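Long-range contacts in choline dehydrogenase and related flavoproteins (Aspergillus oryzae, PDB 3Q9T), which is a formate oxidase of the glucose-methanol-choline oxidoreductase family, a flavoprotein that carries 8-formyl-FAD at its catalytic site: residues F9-G14 with V31-V36; K230-N235 with K273-S278; A541-I546 with N556-V561. All blocks are in the same frame, centred on the assembly; numbering follows the deposited sequence.

Interaction 1: residues F9-G14 with V31-V36; sequences FVIVGG and VTVLIV. With FAY ([(2R,3S,4R,5R)-5-(6-amino-9H-purin-9-yl)-3,4-dihydroxytetrahydrofuran-2-yl]methyl (2R,3S,4S)-5-(8-formyl-7-methyl-2,4-dioxo-3,4-dihydrobenzo[g]pteridin-10(2H)-yl)-2,3,4-trihydroxypentyl dihydrogen diphosphate), chain D.
I11 grips strand 33-36 on either side of I35: V36 N donates to I11 O (3.0 Å), and I11 N to L34 O (2.7 Å). L34 N to F9 O and F9 N to T32 O carry the ladder back toward the start of the strands, and G13 N to V36 O (2.8 Å) takes it one step beyond the end of strand 9-12. On the face of V10 and V12 the side chains pack in register. V10 and L34 run abreast, with V10 CG1 3.9 Å from L34 CD2. V36 turns CG1 anti to its carbonyl carbon (chi1 -64°), which leaves CG2 between N and C, 3.7 Å from V12 CA. On the face of F9 and I11 the contacts are diagonal: I11 swings CD1 against V33 CG1 (3.8 Å), while F9 offers a ring edge to V31 CG1, which lies in the ring plane. Valine and isoleucine, branched at CB, favour the extended backbone and cover the two faces of the sheet with methyls.

Two glycines follow the strand. I35 CG2 comes to 3.5 Å from G14 CA, where a side chain would collide with it. G13 has a positive phi (107°), and its CA lies 3.4 Å from O4B of the FAD ribose, with no room for a CB.

Further out, A22 of helix 16-25 covers I11 and I35, strand 261-264 flanks F9 and V12, and strand 221-224 flanks L34 and I35. Strand 9-12, the glycine turn, helix 16-25 and strand 33-36 form a right-handed beta-alpha-beta crossover, consistent with the GxGxxG dinucleotide-binding motif of Rossmann-type FAD domains.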
loop_
_atom_site.group_PDB
_atom_site.type_symbol
_atom_site.label_atom_id
_atom_site.label_comp_id
_atom_site.label_asym_id
_atom_site.label_seq_id
_atom_site.Cartn_x
_atom_site.Cartn_y
_atom_site.Cartn_z
ATOM N N PHE A 9 -15.238 -20.671 -34.427
ATOM C CA PHE A 9 -14.290 -19.889 -33.632
ATOM C C PHE A 9 -14.871 -19.523 -32.287
ATOM O O PHE A 9 -16.018 -19.058 -32.192
ATOM C CB PHE A 9 -13.869 -18.614 -34.360
ATOM C CG PHE A 9 -13.127 -18.869 -35.631
ATOM C CD1 PHE A 9 -11.821 -19.325 -35.603
ATOM C CD2 PHE A 9 -13.737 -18.658 -36.859
ATOM C CE1 PHE A 9 -11.139 -19.557 -36.773
ATOM C CE2 PHE A 9 -13.059 -18.894 -38.041
ATOM C CZ PHE A 9 -11.763 -19.349 -38.003
ATOM N N VAL A 10 -14.066 -19.722 -31.247
ATOM C CA VAL A 10 -14.462 -19.316 -29.899
ATOM C C VAL A 10 -13.562 -18.173 -29.449
ATOM O O VAL A 10 -12.345 -18.311 -29.450
ATOM C CB VAL A 10 -14.359 -20.484 -28.907
ATOM C CG1 VAL A 10 -14.611 -20.013 -27.495
ATOM C CG2 VAL A 10 -15.340 -21.615 -29.291
ATOM N N ILE A 11 -14.154 -17.032 -29.106
ATOM C CA ILE A 11 -13.386 -15.956 -28.472
ATOM C C ILE A 11 -13.624 -15.976 -26.956
ATOM O O ILE A 11 -14.767 -15.915 -26.484
ATOM C CB ILE A 11 -13.712 -14.564 -29.039
ATOM C CG1 ILE A 11 -13.081 -14.360 -30.427
ATOM C CG2 ILE A 11 -13.196 -13.461 -28.098
ATOM C CD1 ILE A 11 -13.705 -15.175 -31.508
ATOM N N VAL A 12 -12.536 -16.088 -26.206
ATOM C CA VAL A 12 -12.604 -16.160 -24.747
ATOM C C VAL A 12 -12.290 -14.798 -24.169
ATOM O O VAL A 12 -11.120 -14.409 -24.084
ATOM C CB VAL A 12 -11.597 -17.188 -24.201
ATOM C CG1 VAL A 12 -11.685 -17.286 -22.687
ATOM C CG2 VAL A 12 -11.867 -18.549 -24.830
ATOM N N GLY A 13 -13.344 -14.076 -23.778
ATOM C CA GLY A 13 -13.210 -12.708 -23.322
ATOM C C GLY A 13 -13.741 -11.749 -24.375
ATOM O O GLY A 13 -13.068 -11.487 -25.359
ATOM N N GLY A 14 -14.958 -11.241 -24.179
ATOM C CA GLY A 14 -15.557 -10.311 -25.121
ATOM C C GLY A 14 -15.118 -8.874 -24.880
ATOM O O GLY A 14 -15.943 -7.977 -24.717
ATOM N N VAL A 31 -19.896 -18.275 -41.029
ATOM C CA VAL A 31 -18.953 -18.732 -40.020
ATOM C C VAL A 31 -19.594 -18.580 -38.639
ATOM O O VAL A 31 -20.121 -17.522 -38.314
ATOM C CB VAL A 31 -17.616 -17.971 -40.135
ATOM C CG1 VAL A 31 -16.727 -18.276 -38.955
ATOM C CG2 VAL A 31 -16.921 -18.325 -41.467
ATOM N N THR A 32 -19.595 -19.646 -37.847
ATOM C CA THR A 32 -20.154 -19.564 -36.491
ATOM C C THR A 32 -19.112 -19.109 -35.484
ATOM O O THR A 32 -18.020 -19.675 -35.408
ATOM C CB THR A 32 -20.709 -20.907 -35.998
ATOM O OG1 THR A 32 -19.762 -21.948 -36.289
ATOM C CG2 THR A 32 -22.048 -21.212 -36.652
ATOM N N VAL A 33 -19.469 -18.105 -34.695
ATOM C CA VAL A 33 -18.558 -17.537 -33.708
ATOM C C VAL A 33 -19.232 -17.504 -32.338
ATOM O O VAL A 33 -20.386 -17.041 -32.193
ATOM C CB VAL A 33 -18.132 -16.086 -34.104
ATOM C CG1 VAL A 33 -17.063 -15.523 -33.147
ATOM C CG2 VAL A 33 -17.637 -16.031 -35.544
ATOM N N LEU A 34 -18.516 -17.997 -31.332
ATOM C CA LEU A 34 -18.976 -17.888 -29.949
ATOM C C LEU A 34 -18.104 -16.898 -29.192
ATOM O O LEU A 34 -16.887 -16.926 -29.328
ATOM C CB LEU A 34 -18.923 -19.247 -29.237
ATOM C CG LEU A 34 -19.008 -19.212 -27.700
ATOM C CD1 LEU A 34 -20.437 -18.930 -27.234
ATOM C CD2 LEU A 34 -18.503 -20.515 -27.104
ATOM N N ILE A 35 -18.731 -16.024 -28.403
ATOM C CA ILE A 35 -18.013 -15.200 -27.434
ATOM C C ILE A 35 -18.430 -15.509 -25.987
ATOM O O ILE A 35 -19.582 -15.323 -25.623
ATOM C CB ILE A 35 -18.244 -13.691 -27.673
ATOM C CG1 ILE A 35 -17.955 -13.327 -29.130
ATOM C CG2 ILE A 35 -17.370 -12.871 -26.727
ATOM C CD1 ILE A 35 -18.472 -11.959 -29.534
ATOM N N VAL A 36 -17.488 -15.966 -25.166
ATOM C CA VAL A 36 -17.722 -16.069 -23.722
ATOM C C VAL A 36 -17.136 -14.855 -23.001
ATOM O O VAL A 36 -16.077 -14.351 -23.367
ATOM C CB VAL A 36 -17.185 -17.391 -23.105
ATOM C CG1 VAL A 36 -17.930 -18.597 -23.681
ATOM C CG2 VAL A 36 -15.688 -17.531 -23.297
HETATM P P FAY D . -7.983 -5.810 -24.055
HETATM N N1 FAY D . -6.470 3.393 -23.584
HETATM C C2 FAY D . -6.634 4.446 -24.482
HETATM O O2 FAY D . -6.251 4.332 -25.640
HETATM N N3 FAY D . -7.608 5.393 -24.246
HETATM C C4 FAY D . -7.984 5.642 -22.949
HETATM O O4 FAY D . -8.202 6.826 -22.633
HETATM N N5 FAY D . -8.200 4.806 -20.724
HETATM C C6 FAY D . -8.931 3.873 -18.696
HETATM C C7 FAY D . -9.158 2.786 -17.871
HETATM C C8 FAY D . -8.754 1.512 -18.284
HETATM O O8 FAY D . -9.024 -0.782 -17.891
HETATM C C9 FAY D . -8.240 1.336 -19.575
HETATM P PA FAY D . -10.062 -6.035 -22.149
HETATM C "C1'" FAY D . -6.871 0.919 -22.142
HETATM C C10 FAY D . -7.035 3.460 -22.332
HETATM N N10 FAY D . -7.229 2.297 -21.581
HETATM N N1A FAY D . -13.791 -15.267 -17.626
HETATM O O1A FAY D . -10.063 -5.811 -20.673
HETATM C C1B FAY D . -13.074 -10.632 -19.988
HETATM O O1P FAY D . -8.790 -6.398 -25.188
HETATM C "C2'" FAY D . -7.994 0.352 -23.041
HETATM O "O2'" FAY D . -9.195 0.567 -22.390
HETATM C C2A FAY D . -14.596 -14.672 -18.578
HETATM O O2A FAY D . -10.665 -4.912 -22.937
HETATM C C2B FAY D . -13.188 -9.254 -19.362
HETATM O O2B FAY D . -14.412 -9.050 -18.679
HETATM O O2P FAY D . -6.541 -6.280 -24.111
HETATM C "C3'" FAY D . -7.970 -1.111 -23.593
HETATM O "O3'" FAY D . -9.226 -1.786 -23.604
HETATM N N3A FAY D . -14.266 -13.433 -19.104
HETATM C C3B FAY D . -13.086 -8.364 -20.580
HETATM O O3B FAY D . -14.353 -8.282 -21.184
HETATM O O3P FAY D . -8.573 -6.317 -22.644
HETATM C "C4'" FAY D . -6.974 -2.037 -22.941
HETATM O "O4'" FAY D . -5.734 -1.336 -22.947
HETATM C C4A FAY D . -13.138 -12.805 -18.684
HETATM C C4B FAY D . -12.201 -9.144 -21.521
HETATM O O4B FAY D . -12.138 -10.470 -21.024
HETATM C C4X FAY D . -7.684 4.660 -21.987
HETATM C "C5'" FAY D . -6.889 -3.382 -23.703
HETATM O "O5'" FAY D . -8.056 -4.174 -23.968
HETATM C C5A FAY D . -12.309 -13.393 -17.733
HETATM C C5B FAY D . -10.818 -8.528 -21.619
HETATM O O5B FAY D . -10.910 -7.391 -22.442
HETATM C C5X FAY D . -8.220 3.716 -19.883
HETATM C C6A FAY D . -12.638 -14.634 -17.191
HETATM N N6A FAY D . -11.896 -15.154 -16.204
HETATM N N7A FAY D . -11.272 -12.559 -17.512
HETATM C C7M FAY D . -9.663 3.048 -16.472
HETATM C C8A FAY D . -11.408 -11.469 -18.297
HETATM C C8M FAY D . -9.344 0.346 -17.588
HETATM C C9A FAY D . -7.920 2.434 -20.371
HETATM N N9A FAY D . -12.557 -11.606 -19.019
#

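Interaction 2: residues K230-N235 with K273-S278. With ACT (acetate ion), chain G.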
loop_
_atom_site.group_PDB
_atom_site.type_symbol
_atom_site.label_atom_id
_atom_site.label_comp_id
_atom_site.label_asym_id
_atom_site.label_seq_id
_atom_site.Cartn_x
_atom_site.Cartn_y
_atom_site.Cartn_z
ATOM N N LYS A 230 -12.995 -21.197 -16.588
ATOM C CA LYS A 230 -12.293 -22.070 -15.677
ATOM C C LYS A 230 -10.951 -22.470 -16.254
ATOM O O LYS A 230 -9.946 -22.450 -15.554
ATOM C CB LYS A 230 -13.114 -23.321 -15.393
ATOM C CG LYS A 230 -12.372 -24.311 -14.545
ATOM C CD LYS A 230 -13.128 -25.627 -14.464
ATOM C CE LYS A 230 -12.228 -26.734 -13.940
ATOM N NZ LYS A 230 -12.959 -28.040 -13.899
ATOM N N ARG A 231 -10.937 -22.830 -17.537
ATOM C CA ARG A 231 -9.757 -23.457 -18.139
ATOM C C ARG A 231 -9.887 -23.562 -19.655
ATOM O O ARG A 231 -10.987 -23.678 -20.177
ATOM C CB ARG A 231 -9.600 -24.868 -17.579
ATOM C CG ARG A 231 -8.261 -25.522 -17.830
ATOM C CD ARG A 231 -8.314 -26.965 -17.339
ATOM N NE ARG A 231 -8.436 -27.034 -15.885
ATOM C CZ ARG A 231 -8.873 -28.099 -15.219
ATOM N NH1 ARG A 231 -9.254 -29.184 -15.881
ATOM N NH2 ARG A 231 -8.947 -28.068 -13.893
ATOM N N LEU A 232 -8.766 -23.523 -20.367
ATOM C CA LEU A 232 -8.776 -23.846 -21.786
ATOM C C LEU A 232 -8.773 -25.371 -21.870
ATOM O O LEU A 232 -8.125 -26.028 -21.055
ATOM C CB LEU A 232 -7.542 -23.274 -22.481
ATOM C CG LEU A 232 -7.588 -22.048 -23.410
ATOM C CD1 LEU A 232 -8.891 -21.251 -23.351
ATOM C CD2 LEU A 232 -6.391 -21.159 -23.108
ATOM N N ILE A 233 -9.509 -25.933 -22.832
ATOM C CA ILE A 233 -9.519 -27.386 -23.057
ATOM C C ILE A 233 -8.392 -27.778 -24.017
ATOM O O ILE A 233 -8.433 -27.468 -25.224
ATOM C CB ILE A 233 -10.886 -27.875 -23.607
ATOM C CG1 ILE A 233 -12.031 -27.414 -22.694
ATOM C CG2 ILE A 233 -10.902 -29.408 -23.771
ATOM C CD1 ILE A 233 -13.402 -28.080 -23.008
ATOM N N ILE A 234 -7.387 -28.459 -23.473
ATOM C CA ILE A 234 -6.185 -28.794 -24.214
ATOM C C ILE A 234 -6.036 -30.308 -24.359
ATOM O O ILE A 234 -6.015 -31.034 -23.368
ATOM C CB ILE A 234 -4.917 -28.278 -23.498
ATOM C CG1 ILE A 234 -5.027 -26.788 -23.198
ATOM C CG2 ILE A 234 -3.677 -28.567 -24.334
ATOM C CD1 ILE A 234 -4.952 -25.925 -24.428
ATOM N N ASN A 235 -5.930 -30.786 -25.594
ATOM C CA ASN A 235 -5.580 -32.181 -25.828
ATOM C C ASN A 235 -4.070 -32.353 -25.873
ATOM O O ASN A 235 -3.414 -31.841 -26.772
ATOM C CB ASN A 235 -6.195 -32.676 -27.130
ATOM C CG ASN A 235 -5.920 -34.139 -27.371
ATOM O OD1 ASN A 235 -4.799 -34.520 -27.719
ATOM N ND2 ASN A 235 -6.938 -34.975 -27.171
ATOM N N LYS A 273 -3.222 -15.640 -16.761
ATOM C CA LYS A 273 -3.754 -16.466 -15.691
ATOM C C LYS A 273 -4.393 -17.726 -16.293
ATOM O O LYS A 273 -4.039 -18.847 -15.928
ATOM C CB LYS A 273 -4.758 -15.667 -14.849
ATOM C CG LYS A 273 -5.409 -16.448 -13.744
ATOM C CD LYS A 273 -6.451 -15.594 -13.060
ATOM C CE LYS A 273 -7.656 -16.433 -12.697
ATOM N NZ LYS A 273 -8.882 -15.608 -12.477
ATOM N N LEU A 274 -5.299 -17.552 -17.245
ATOM C CA LEU A 274 -6.001 -18.707 -17.808
ATOM C C LEU A 274 -5.045 -19.642 -18.556
ATOM O O LEU A 274 -5.218 -20.864 -18.527
ATOM C CB LEU A 274 -7.176 -18.289 -18.694
ATOM C CG LEU A 274 -8.152 -19.418 -19.089
ATOM C CD1 LEU A 274 -9.001 -19.840 -17.907
ATOM C CD2 LEU A 274 -9.052 -19.021 -20.282
ATOM N N LEU A 275 -4.023 -19.085 -19.208
ATOM C CA LEU A 275 -3.019 -19.943 -19.842
ATOM C C LEU A 275 -2.396 -20.832 -18.771
ATOM O O LEU A 275 -2.323 -22.049 -18.930
ATOM C CB LEU A 275 -1.937 -19.141 -20.568
ATOM C CG LEU A 275 -2.306 -18.512 -21.920
ATOM C CD1 LEU A 275 -1.138 -17.674 -22.456
ATOM C CD2 LEU A 275 -2.682 -19.595 -22.906
ATOM N N MET A 276 -1.993 -20.228 -17.657
ATOM C CA MET A 276 -1.353 -21.000 -16.599
ATOM C C MET A 276 -2.270 -22.072 -16.013
ATOM O O MET A 276 -1.843 -23.195 -15.834
ATOM C CB MET A 276 -0.771 -20.095 -15.530
ATOM C CG MET A 276 0.419 -19.310 -16.050
ATOM S SD MET A 276 1.249 -18.307 -14.805
ATOM C CE MET A 276 0.089 -16.966 -14.568
ATOM N N LEU A 277 -3.525 -21.730 -15.753
ATOM C CA LEU A 277 -4.491 -22.685 -15.228
ATOM C C LEU A 277 -4.718 -23.824 -16.206
ATOM O O LEU A 277 -5.206 -24.878 -15.832
ATOM C CB LEU A 277 -5.830 -21.992 -14.942
ATOM C CG LEU A 277 -5.853 -21.007 -13.760
ATOM C CD1 LEU A 277 -7.233 -20.421 -13.556
ATOM C CD2 LEU A 277 -5.375 -21.684 -12.492
ATOM N N SER A 278 -4.367 -23.591 -17.468
ATOM C CA SER A 278 -4.603 -24.552 -18.528
ATOM C C SER A 278 -3.354 -25.366 -18.824
ATOM O O SER A 278 -3.337 -26.161 -19.759
ATOM C CB SER A 278 -5.070 -23.842 -19.794
ATOM O OG SER A 278 -6.275 -23.145 -19.562
HETATM C C ACT G . -10.815 -13.073 -11.046
HETATM O O ACT G . -9.765 -12.624 -11.564
HETATM O OXT ACT G . -11.281 -14.093 -11.605
HETATM C CH3 ACT G . -11.463 -12.441 -9.836
HETATM O O HOH W 1 -5.671 -27.816 -19.581
#
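L232 meets S278 first through its backbone: L232 N donates to S278 OG at 2.6 Å, a nearly straight bond. Its side chain leads from there into the core, with CB 3.2 Å from S278 OG. CG stands far from any staggered position (chi1 -106°), and from it the branches part: CD1 reaches L274 CD2 at 3.8 Å, where the two leucines meet nearly perpendicular, and CD2 runs alongside L275, 4.0 Å from L275 CD2. Leucine suits the place because its two methyls can touch two successive helix residues.

S278 can serve the strand because of where its hydroxyl sits. With OG anti to its carbonyl carbon (chi1 -61°), the hydroxyl donates back to L274 O at 2.7 Å while accepting from L232 N. One small polar side chain thus satisfies a strand N-H and adds a bond to a carbonyl in the last turn of the helix. A water donates to S278 O and, weakly, to L232 O, a second bridge between the strand and the residue that follows the helix.

Around this bond, L274 CD1 packs against the face of the peptide joining K230 to R231, 3.6 Å from R231 N. The aliphatic CG of R231 passes L277 O and S278 OG, leaving the guanidinium to lie with one face over K230 CE. K230 and R231 both face T245 in a classic beta bulge.

Strand 227-235 is an outermost strand of a mixed four-stranded sheet, paired with strand 240-248, whose V244 touches L232. The 273-277 turn of the helix runs at 58° to strand 230-235, and L264 of strand 261-264, in the parallel sheet, packs against L232, L274 and L275, so the contact lies where the two sheets meet the helix.

Interaction 3: residues A541-I546 with N556-V561; sequences ADASVI and NSVYAV. With FAY ([(2R,3S,4R,5R)-5-(6-amino-9H-purin-9-yl)-3,4-dihydroxytetrahydrofuran-2-yl]methyl (2R,3S,4S)-5-(8-formyl-7-methyl-2,4-dioxo-3,4-dihydrobenzo[g]pteridin-10(2H)-yl)-2,3,4-trihydroxypentyl dihydrogen diphosphate), chain D.
Part of the pocket that holds the FAD diphosphate, this contact sets the loop after strand 538-540 against the first turns of helix 555-572. A543 N donates to O2P of the cofactor at 2.9 Å, nearly straight at 166°, and the small CB of A543 fits beside V558 CG2 (4.0 Å). V558 splits its branches: CG1, anti to the backbone N (chi1 -180°), lies 3.7 Å from O5' of the cofactor, while CG2 touches both its C5' and the loop.

D542 shapes the loop as an Asx turn, its OD1 accepting from S544 N at 2.8 Å; OD2 is held by T271 OG1 and G267 N. D542 CB faces O2P, and the hold on the carboxylate probably helps present A543 N to the phosphate.

No hydrogen bond joins 541-546 to 556-561, so apolar packing does the work. V561 takes the largest share: its CG1 meets D542 N and V545 CG1 (4.0 Å), the two valines passing antiparallel, methyl to methyl. I546 lies roughly square to V558 and brings CD1 to 3.8 Å from S557 OG, whose hydroxyl bonds to I554 O.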
loop_
_atom_site.group_PDB
_atom_site.type_symbol
_atom_site.label_atom_id
_atom_site.label_comp_id
_atom_site.label_asym_id
_atom_site.label_seq_id
_atom_site.Cartn_x
_atom_site.Cartn_y
_atom_site.Cartn_z
ATOM N N ALA A 541 -5.272 -12.613 -28.713
ATOM C CA ALA A 541 -5.468 -11.296 -29.288
ATOM C C ALA A 541 -5.958 -10.352 -28.196
ATOM O O ALA A 541 -7.123 -10.390 -27.802
ATOM C CB ALA A 541 -6.432 -11.342 -30.501
ATOM N N ASP A 542 -5.023 -9.547 -27.684
ATOM C CA ASP A 542 -5.285 -8.540 -26.662
ATOM C C ASP A 542 -3.960 -7.882 -26.252
ATOM O O ASP A 542 -2.895 -8.206 -26.810
ATOM C CB ASP A 542 -6.048 -9.123 -25.451
ATOM C CG ASP A 542 -5.240 -10.142 -24.669
ATOM O OD1 ASP A 542 -4.002 -10.015 -24.630
ATOM O OD2 ASP A 542 -5.844 -11.077 -24.082
ATOM N N ALA A 543 -4.012 -6.992 -25.262
ATOM C CA ALA A 543 -2.835 -6.195 -24.893
ATOM C C ALA A 543 -1.636 -6.997 -24.351
ATOM O O ALA A 543 -0.539 -6.447 -24.204
ATOM C CB ALA A 543 -3.222 -5.094 -23.928
ATOM N N SER A 544 -1.819 -8.285 -24.059
ATOM C CA SER A 544 -0.708 -9.063 -23.480
ATOM C C SER A 544 0.284 -9.455 -24.552
ATOM O O SER A 544 1.403 -9.902 -24.296
ATOM C CB SER A 544 -1.225 -10.298 -22.734
ATOM O OG SER A 544 -2.077 -11.075 -23.542
ATOM N N VAL A 545 -0.169 -9.259 -25.777
ATOM C CA VAL A 545 0.556 -9.610 -26.963
ATOM C C VAL A 545 1.616 -8.553 -27.275
ATOM O O VAL A 545 2.675 -8.862 -27.832
ATOM C CB VAL A 545 -0.478 -9.766 -28.098
ATOM C CG1 VAL A 545 -0.068 -9.049 -29.354
ATOM C CG2 VAL A 545 -0.791 -11.234 -28.319
ATOM N N ILE A 546 1.330 -7.317 -26.874
ATOM C CA ILE A 546 2.173 -6.143 -27.147
ATOM C C ILE A 546 3.583 -6.235 -26.565
ATOM O O ILE A 546 3.757 -6.310 -25.351
ATOM C CB ILE A 546 1.469 -4.863 -26.662
ATOM C CG1 ILE A 546 0.163 -4.679 -27.443
ATOM C CG2 ILE A 546 2.364 -3.648 -26.822
ATOM C CD1 ILE A 546 -0.768 -3.578 -26.877
ATOM N N ASN A 556 -5.792 2.208 -29.248
ATOM C CA ASN A 556 -5.644 2.155 -30.706
ATOM C C ASN A 556 -4.790 0.942 -31.108
ATOM O O ASN A 556 -5.184 0.163 -31.982
ATOM C CB ASN A 556 -5.055 3.483 -31.219
ATOM C CG ASN A 556 -5.069 3.611 -32.755
ATOM O OD1 ASN A 556 -4.537 4.580 -33.284
ATOM N ND2 ASN A 556 -5.664 2.642 -33.461
ATOM N N SER A 557 -3.651 0.744 -30.445
ATOM C CA SER A 557 -2.801 -0.420 -30.741
ATOM C C SER A 557 -3.495 -1.764 -30.421
ATOM O O SER A 557 -3.245 -2.785 -31.079
ATOM C CB SER A 557 -1.467 -0.329 -30.000
ATOM O OG SER A 557 -1.663 -0.344 -28.582
ATOM N N VAL A 558 -4.371 -1.765 -29.421
ATOM C CA VAL A 558 -5.062 -2.996 -29.049
ATOM C C VAL A 558 -6.088 -3.414 -30.108
ATOM O O VAL A 558 -6.168 -4.582 -30.486
ATOM C CB VAL A 558 -5.713 -2.885 -27.653
ATOM C CG1 VAL A 558 -6.427 -4.186 -27.290
ATOM C CG2 VAL A 558 -4.655 -2.532 -26.615
ATOM N N TYR A 559 -6.884 -2.465 -30.578
ATOM C CA TYR A 559 -7.749 -2.728 -31.718
ATOM C C TYR A 559 -6.898 -3.157 -32.906
ATOM O O TYR A 559 -7.228 -4.108 -33.590
ATOM C CB TYR A 559 -8.563 -1.496 -32.094
ATOM C CG TYR A 559 -9.795 -1.253 -31.247
ATOM C CD1 TYR A 559 -10.964 -1.970 -31.467
ATOM C CD2 TYR A 559 -9.799 -0.278 -30.246
ATOM C CE1 TYR A 559 -12.102 -1.743 -30.701
ATOM C CE2 TYR A 559 -10.944 -0.031 -29.483
ATOM C CZ TYR A 559 -12.088 -0.771 -29.716
ATOM O OH TYR A 559 -13.223 -0.533 -28.974
ATOM N N ALA A 560 -5.792 -2.465 -33.153
ATOM C CA ALA A 560 -4.904 -2.870 -34.256
ATOM C C ALA A 560 -4.530 -4.352 -34.152
ATOM O O ALA A 560 -4.520 -5.076 -35.158
ATOM C CB ALA A 560 -3.643 -2.021 -34.285
ATOM N N VAL A 561 -4.199 -4.789 -32.936
ATOM C CA VAL A 561 -3.816 -6.174 -32.702
ATOM C C VAL A 561 -4.949 -7.137 -33.088
ATOM O O VAL A 561 -4.717 -8.161 -33.741
ATOM C CB VAL A 561 -3.383 -6.413 -31.237
ATOM C CG1 VAL A 561 -3.543 -7.882 -30.876
ATOM C CG2 VAL A 561 -1.924 -5.936 -31.019
HETATM P P FAY D . -7.983 -5.810 -24.055
HETATM N N1 FAY D . -6.470 3.393 -23.584
HETATM C C2 FAY D . -6.634 4.446 -24.482
HETATM O O2 FAY D . -6.251 4.332 -25.640
HETATM N N3 FAY D . -7.608 5.393 -24.246
HETATM C C4 FAY D . -7.984 5.642 -22.949
HETATM O O4 FAY D . -8.202 6.826 -22.633
HETATM N N5 FAY D . -8.200 4.806 -20.724
HETATM C C6 FAY D . -8.931 3.873 -18.696
HETATM C C7 FAY D . -9.158 2.786 -17.871
HETATM C C8 FAY D . -8.754 1.512 -18.284
HETATM O O8 FAY D . -9.024 -0.782 -17.891
HETATM C C9 FAY D . -8.240 1.336 -19.575
HETATM P PA FAY D . -10.062 -6.035 -22.149
HETATM C "C1'" FAY D . -6.871 0.919 -22.142
HETATM C C10 FAY D . -7.035 3.460 -22.332
HETATM N N10 FAY D . -7.229 2.297 -21.581
HETATM N N1A FAY D . -13.791 -15.267 -17.626
HETATM O O1A FAY D . -10.063 -5.811 -20.673
HETATM C C1B FAY D . -13.074 -10.632 -19.988
HETATM O O1P FAY D . -8.790 -6.398 -25.188
HETATM C "C2'" FAY D . -7.994 0.352 -23.041
HETATM O "O2'" FAY D . -9.195 0.567 -22.390
HETATM C C2A FAY D . -14.596 -14.672 -18.578
HETATM O O2A FAY D . -10.665 -4.912 -22.937
HETATM C C2B FAY D . -13.188 -9.254 -19.362
HETATM O O2B FAY D . -14.412 -9.050 -18.679
HETATM O O2P FAY D . -6.541 -6.280 -24.111
HETATM C "C3'" FAY D . -7.970 -1.111 -23.593
HETATM O "O3'" FAY D . -9.226 -1.786 -23.604
HETATM N N3A FAY D . -14.266 -13.433 -19.104
HETATM C C3B FAY D . -13.086 -8.364 -20.580
HETATM O O3B FAY D . -14.353 -8.282 -21.184
HETATM O O3P FAY D . -8.573 -6.317 -22.644
HETATM C "C4'" FAY D . -6.974 -2.037 -22.941
HETATM O "O4'" FAY D . -5.734 -1.336 -22.947
HETATM C C4A FAY D . -13.138 -12.805 -18.684
HETATM C C4B FAY D . -12.201 -9.144 -21.521
HETATM O O4B FAY D . -12.138 -10.470 -21.024
HETATM C C4X FAY D . -7.684 4.660 -21.987
HETATM C "C5'" FAY D . -6.889 -3.382 -23.703
HETATM O "O5'" FAY D . -8.056 -4.174 -23.968
HETATM C C5A FAY D . -12.309 -13.393 -17.733
HETATM C C5B FAY D . -10.818 -8.528 -21.619
HETATM O O5B FAY D . -10.910 -7.391 -22.442
HETATM C C5X FAY D . -8.220 3.716 -19.883
HETATM C C6A FAY D . -12.638 -14.634 -17.191
HETATM N N6A FAY D . -11.896 -15.154 -16.204
HETATM N N7A FAY D . -11.272 -12.559 -17.512
HETATM C C7M FAY D . -9.663 3.048 -16.472
HETATM C C8A FAY D . -11.408 -11.469 -18.297
HETATM C C8M FAY D . -9.344 0.346 -17.588
HETATM C C9A FAY D . -7.920 2.434 -20.371
HETATM N N9A FAY D . -12.557 -11.606 -19.019
#

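In the fold
From the N terminus, interaction 1 closes first, pairing the first and second strands of the parallel sheet around helix 16-25. Interaction 2 opens well afterwards and leaves 37 residues between its segments, joining the edge of the mixed sheet to helix 267-277. Interaction 3, near the C terminus, folds the loop that follows strand 538-540 back onto helix 555-572. The three follow in series; none nests in or crosses another. Interactions 1 and 2 nonetheless touch, V12 packing on L232 and L274. Interactions 1 and 3 do not, their centres about 17 Å apart, but the cofactor joins them: its adenosine ribose lies by the former, its diphosphate by the latter.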